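Local coordinates for D-2-hydroxyacid dehydrogensase protein (Ketogulonicigenium vulgare, PDB 4LSW) that probably catalyses the NAD(P)-dependent interconversion of D-2-hydroxyacids and 2-oxoacids, at residues Ile6-Pro11 with Glu18-Ala23; Leu201-Ala206 with His213-Asp218. All coordinates share one frame; numbering follows the deposited sequence.

Interaction 1: residues Ile6-Pro11 with Glu18-Ala23; sequences ILQLGP and EPLDAA
A thin, mainly apolar strand-to-helix contact joins Ile6 and Gln8 of strand 5-8 to Leu20 of helix 14-23, in the buried layer between the mixed sheet of this lobe and the helix packed on it. Leu20 is the one helix residue involved, and it spreads its two methyls over the two strand residues. Leu20 CD2 meets the CD1 end of Ile6 at 4.3 Å. The other methyl, Leu20 CD1, lies 4.2 Å from the amide oxygen Gln8 OE1. The backbones stay well apart, with 9.5 Å between the CA atoms of Ile6 and Leu20, so these long side chains do the bridging. The segments belong to a beta-alpha-beta unit: strand 5-8 leads into helix 14-23, which returns the chain to strand 25-28, the parallel edge neighbour of strand 5-8.

Gln8 reaches the helix with an extended chain, CG anti to the backbone N (chi1 -177°) and CD anti to CA. Its NE2 turns back to the loop and donates to Gly10 O at 2.9 Å, nearly straight at 164°. That oxygen lies close to the plane of the Gln8 amide, though the donor is tilted 32° from the carbonyl plane of Gly10. A further bond from NE2 to Gln17 OE1 ties the amide to the preceding part of the same helix, and together the two bonds fix its rotation. Arg298 and Leu301 of helix 287-306 also touch Leu20, and Phe305 of that helix touches Ile6.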
loop_
_atom_site.group_PDB
_atom_site.type_symbol
_atom_site.label_atom_id
_atom_site.label_comp_id
_atom_site.label_asym_id
_atom_site.label_seq_id
_atom_site.Cartn_x
_atom_site.Cartn_y
_atom_site.Cartn_z
ATOM N N ILE A 6 -24.557 -13.018 1.479
ATOM C CA ILE A 6 -23.404 -12.391 0.854
ATOM C C ILE A 6 -22.404 -13.441 0.369
ATOM O O ILE A 6 -22.373 -14.572 0.862
ATOM C CB ILE A 6 -22.725 -11.383 1.802
ATOM C CG1 ILE A 6 -21.974 -12.089 2.924
ATOM C CG2 ILE A 6 -23.745 -10.416 2.392
ATOM C CD1 ILE A 6 -21.245 -11.113 3.817
ATOM N N LEU A 7 -21.612 -13.068 -0.626
ATOM C CA LEU A 7 -20.608 -13.960 -1.183
ATOM C C LEU A 7 -19.228 -13.415 -0.834
ATOM O O LEU A 7 -18.897 -12.276 -1.177
ATOM C CB LEU A 7 -20.787 -14.063 -2.701
ATOM C CG LEU A 7 -19.955 -15.091 -3.486
ATOM C CD1 LEU A 7 -20.348 -16.517 -3.141
ATOM C CD2 LEU A 7 -20.136 -14.854 -4.977
ATOM N N GLN A 8 -18.437 -14.218 -0.129
ATOM C CA GLN A 8 -17.108 -13.793 0.313
ATOM C C GLN A 8 -16.045 -14.472 -0.550
ATOM O O GLN A 8 -16.027 -15.696 -0.674
ATOM C CB GLN A 8 -16.909 -14.145 1.786
ATOM C CG GLN A 8 -15.580 -13.667 2.366
ATOM C CD GLN A 8 -15.459 -13.966 3.840
ATOM O OE1 GLN A 8 -16.451 -13.954 4.571
ATOM N NE2 GLN A 8 -14.241 -14.253 4.290
ATOM N N LEU A 9 -15.166 -13.680 -1.159
ATOM C CA LEU A 9 -14.261 -14.225 -2.173
ATOM C C LEU A 9 -12.911 -14.714 -1.642
ATOM O O LEU A 9 -12.266 -15.541 -2.282
ATOM C CB LEU A 9 -14.051 -13.216 -3.301
ATOM C CG LEU A 9 -15.295 -12.675 -3.997
ATOM C CD1 LEU A 9 -14.878 -11.893 -5.232
ATOM C CD2 LEU A 9 -16.263 -13.796 -4.362
ATOM N N GLY A 10 -12.496 -14.205 -0.486
ATOM C CA GLY A 10 -11.259 -14.634 0.142
ATOM C C GLY A 10 -11.352 -14.542 1.652
ATOM O O GLY A 10 -12.225 -13.866 2.182
ATOM N N PRO A 11 -10.452 -15.234 2.362
ATOM C CA PRO A 11 -10.489 -15.233 3.832
ATOM C C PRO A 11 -10.224 -13.868 4.469
ATOM O O PRO A 11 -9.527 -13.029 3.889
ATOM C CB PRO A 11 -9.361 -16.211 4.214
ATOM C CG PRO A 11 -8.462 -16.251 3.007
ATOM C CD PRO A 11 -9.376 -16.090 1.831
ATOM N N GLU A 18 -15.935 -13.739 12.364
ATOM C CA GLU A 18 -16.958 -14.031 13.361
ATOM C C GLU A 18 -18.158 -13.075 13.299
ATOM O O GLU A 18 -19.294 -13.536 13.208
ATOM C CB GLU A 18 -16.347 -14.116 14.768
ATOM C CG GLU A 18 -15.386 -15.284 14.932
ATOM C CD GLU A 18 -14.487 -15.144 16.142
ATOM O OE1 GLU A 18 -14.957 -14.626 17.177
ATOM O OE2 GLU A 18 -13.310 -15.551 16.053
ATOM N N PRO A 19 -17.929 -11.742 13.313
ATOM C CA PRO A 19 -19.127 -10.889 13.251
ATOM C C PRO A 19 -19.818 -10.886 11.888
ATOM O O PRO A 19 -21.023 -10.626 11.809
ATOM C CB PRO A 19 -18.595 -9.488 13.581
ATOM C CG PRO A 19 -17.132 -9.559 13.355
ATOM C CD PRO A 19 -16.723 -10.960 13.652
ATOM N N LEU A 20 -19.068 -11.164 10.830
ATOM C CA LEU A 20 -19.682 -11.322 9.514
ATOM C C LEU A 20 -20.644 -12.507 9.502
ATOM O O LEU A 20 -21.782 -12.388 9.038
ATOM C CB LEU A 20 -18.614 -11.488 8.425
ATOM C CG LEU A 20 -17.964 -10.209 7.886
ATOM C CD1 LEU A 20 -16.722 -10.539 7.080
ATOM C CD2 LEU A 20 -18.961 -9.446 7.038
ATOM N N ASP A 21 -20.182 -13.647 10.017
ATOM C CA ASP A 21 -21.002 -14.859 10.043
ATOM C C ASP A 21 -22.191 -14.732 10.981
ATOM O O ASP A 21 -23.214 -15.380 10.778
ATOM C CB ASP A 21 -20.157 -16.077 10.415
ATOM C CG ASP A 21 -19.387 -16.627 9.231
ATOM O OD1 ASP A 21 -19.958 -16.665 8.116
ATOM O OD2 ASP A 21 -18.220 -17.016 9.415
ATOM N N ALA A 22 -22.063 -13.878 11.992
ATOM C CA ALA A 22 -23.149 -13.666 12.951
ATOM C C ALA A 22 -24.296 -12.840 12.371
ATOM O O ALA A 22 -25.460 -13.033 12.735
ATOM C CB ALA A 22 -22.619 -13.016 14.219
ATOM N N ALA A 23 -23.962 -11.908 11.484
ATOM C CA ALA A 23 -24.957 -11.005 10.918
ATOM C C ALA A 23 -25.493 -11.462 9.564
ATOM O O ALA A 23 -26.619 -11.120 9.199
ATOM C CB ALA A 23 -24.386 -9.604 10.793
#

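Interaction 2: residues Leu201-Ala206 with His213-Asp218; sequences LFVTLA and HIVGRD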
loop_
_atom_site.group_PDB
_atom_site.type_symbol
_atom_site.label_atom_id
_atom_site.label_comp_id
_atom_site.label_asym_id
_atom_site.label_seq_id
_atom_site.Cartn_x
_atom_site.Cartn_y
_atom_site.Cartn_z
ATOM N N LEU A 201 14.526 9.867 -0.856
ATOM C CA LEU A 201 13.327 10.054 -1.684
ATOM C C LEU A 201 12.282 9.008 -1.329
ATOM O O LEU A 201 12.542 7.800 -1.437
ATOM C CB LEU A 201 13.666 9.923 -3.174
ATOM C CG LEU A 201 12.504 10.069 -4.157
ATOM C CD1 LEU A 201 11.911 11.466 -4.092
ATOM C CD2 LEU A 201 12.959 9.745 -5.580
ATOM N N PHE A 202 11.121 9.464 -0.888
ATOM C CA PHE A 202 10.027 8.564 -0.544
ATOM C C PHE A 202 9.075 8.458 -1.715
ATOM O O PHE A 202 8.630 9.477 -2.246
ATOM C CB PHE A 202 9.261 9.104 0.671
ATOM C CG PHE A 202 10.032 9.026 1.955
ATOM C CD1 PHE A 202 10.963 10.009 2.289
ATOM C CD2 PHE A 202 9.842 7.961 2.820
ATOM C CE1 PHE A 202 11.683 9.939 3.472
ATOM C CE2 PHE A 202 10.561 7.892 4.008
ATOM C CZ PHE A 202 11.476 8.878 4.330
ATOM N N VAL A 203 8.745 7.234 -2.107
ATOM C CA VAL A 203 7.777 7.022 -3.175
ATOM C C VAL A 203 6.436 6.669 -2.550
ATOM O O VAL A 203 6.261 5.583 -1.975
ATOM C CB VAL A 203 8.226 5.922 -4.130
ATOM C CG1 VAL A 203 7.234 5.793 -5.278
ATOM C CG2 VAL A 203 9.608 6.241 -4.656
ATOM N N THR A 204 5.518 7.627 -2.630
ATOM C CA THR A 204 4.214 7.543 -1.989
ATOM C C THR A 204 3.158 7.944 -3.010
ATOM O O THR A 204 2.314 8.798 -2.759
ATOM C CB THR A 204 4.154 8.445 -0.731
ATOM O OG1 THR A 204 4.680 9.741 -1.038
ATOM C CG2 THR A 204 5.003 7.851 0.375
ATOM N N LEU A 205 3.240 7.316 -4.178
ATOM C CA LEU A 205 2.294 7.526 -5.269
ATOM C C LEU A 205 1.138 6.546 -5.141
ATOM O O LEU A 205 1.337 5.334 -5.223
ATOM C CB LEU A 205 2.984 7.293 -6.610
ATOM C CG LEU A 205 4.024 8.309 -7.057
ATOM C CD1 LEU A 205 4.859 7.749 -8.210
ATOM C CD2 LEU A 205 3.348 9.615 -7.463
ATOM N N ALA A 206 -0.067 7.074 -4.958
ATOM C CA ALA A 206 -1.241 6.247 -4.697
ATOM C C ALA A 206 -1.761 5.566 -5.962
ATOM O O ALA A 206 -2.306 4.460 -5.901
ATOM C CB ALA A 206 -2.337 7.071 -4.034
ATOM N N HIS A 213 6.548 11.526 -13.244
ATOM C CA HIS A 213 6.594 11.087 -11.848
ATOM C C HIS A 213 6.968 9.607 -11.713
ATOM O O HIS A 213 7.075 9.068 -10.608
ATOM C CB HIS A 213 5.256 11.379 -11.156
ATOM C CG HIS A 213 4.937 12.840 -11.067
ATOM N ND1 HIS A 213 3.711 13.360 -11.413
ATOM C CD2 HIS A 213 5.699 13.888 -10.671
ATOM C CE1 HIS A 213 3.730 14.673 -11.239
ATOM N NE2 HIS A 213 4.923 15.015 -10.789
ATOM N N ILE A 214 7.163 8.947 -12.843
ATOM C CA ILE A 214 7.613 7.565 -12.840
ATOM C C ILE A 214 9.089 7.467 -12.413
ATOM O O ILE A 214 9.920 8.284 -12.839
ATOM C CB ILE A 214 7.432 6.953 -14.249
ATOM C CG1 ILE A 214 5.948 6.924 -14.625
ATOM C CG2 ILE A 214 8.065 5.569 -14.328
ATOM C CD1 ILE A 214 5.692 6.621 -16.101
ATOM N N VAL A 215 9.411 6.481 -11.575
ATOM C CA VAL A 215 10.772 6.313 -11.078
ATOM C C VAL A 215 11.555 5.357 -11.964
ATOM O O VAL A 215 11.532 4.142 -11.764
ATOM C CB VAL A 215 10.806 5.817 -9.616
ATOM C CG1 VAL A 215 12.244 5.745 -9.101
ATOM C CG2 VAL A 215 9.977 6.740 -8.741
ATOM N N GLY A 216 12.247 5.924 -12.944
ATOM C CA GLY A 216 13.087 5.144 -13.832
ATOM C C GLY A 216 14.560 5.478 -13.661
ATOM O O GLY A 216 14.960 6.097 -12.669
ATOM N N ARG A 217 15.375 5.087 -14.638
ATOM C CA ARG A 217 16.819 5.323 -14.575
ATOM C C ARG A 217 17.180 6.788 -14.296
ATOM O O ARG A 217 18.058 7.055 -13.480
ATOM C CB ARG A 217 17.521 4.863 -15.866
ATOM C CG ARG A 217 19.009 5.208 -15.909
ATOM C CD ARG A 217 19.695 4.693 -17.185
ATOM N NE ARG A 217 20.279 3.369 -17.010
ATOM C CZ ARG A 217 21.587 3.124 -16.997
ATOM N NH1 ARG A 217 22.461 4.109 -17.162
ATOM N NH2 ARG A 217 22.026 1.885 -16.836
ATOM N N ASP A 218 16.517 7.735 -14.960
ATOM C CA ASP A 218 16.880 9.134 -14.773
ATOM C C ASP A 218 16.613 9.628 -13.348
ATOM O O ASP A 218 17.435 10.345 -12.773
ATOM C CB ASP A 218 16.193 10.038 -15.813
ATOM C CG ASP A 218 16.750 9.854 -17.211
ATOM O OD1 ASP A 218 17.904 9.409 -17.340
ATOM O OD2 ASP A 218 16.020 10.167 -18.173
#
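Strand 201-203 and the loop that runs on to Ala206 face the 213-216 loop at a distance, with CA atoms 8.5 Å apart for Val203 and Val215 and 8.6 Å apart for Leu205 and His213. Residue numbers therefore rise along one segment as they fall along the other, and side chains span the gap. Val203 and Val215 meet through their CG2 methyls at 4.1 Å, the two side chains crossing at a slant. Both valines set CG1 anti to the backbone N (chi1 -176° in each), which brings CG2 beside N and into the contact.

Leu205 meets backbone instead: its CD1 methyl sits 3.5 Å from His213 O. This carbonyl oxygen is buried here without a polar partner in the model, and the Leu205 methyl lies against it. The imidazole of His213 leads away from Leu205, and its NE2 makes a weak bond to Glu189 O. Leu151, at the end of strand 147-151, touches Leu205, His213 and Val215 alike, while Ile220 packs on Val215 from the helix whose N-cap position is held by Gly216. Just past the strand, Thr204 OG1 bonds to Leu151 O and Gly152 O, beside the probable glycine-rich coenzyme loop. Strand 200-203, helix 217-223 and strand 228-231 form a right-handed beta-alpha-beta crossover, the repeating element of a Rossmann-type NAD-binding domain.

Overall arrangement
From the N terminus, interaction 1 comes first: the chain leaves strand 5-8, turns through the start of helix 14-23 and closes a short loop when that helix packs back on the strand. Interaction 2 opens much later, where strand 200-203 ends, and closes across the 207-212 connection just before helix 217-223. The two loops are in series, neither nested nor crossed, and each skips six residues within a beta-alpha-beta unit. They belong to different sheets, interaction 1 to the mixed six-stranded one and interaction 2 to the parallel seven-stranded one. Their centres are 37 Å apart on opposite sides of the chain's centre, and their nearest atoms remain about 21 Å apart.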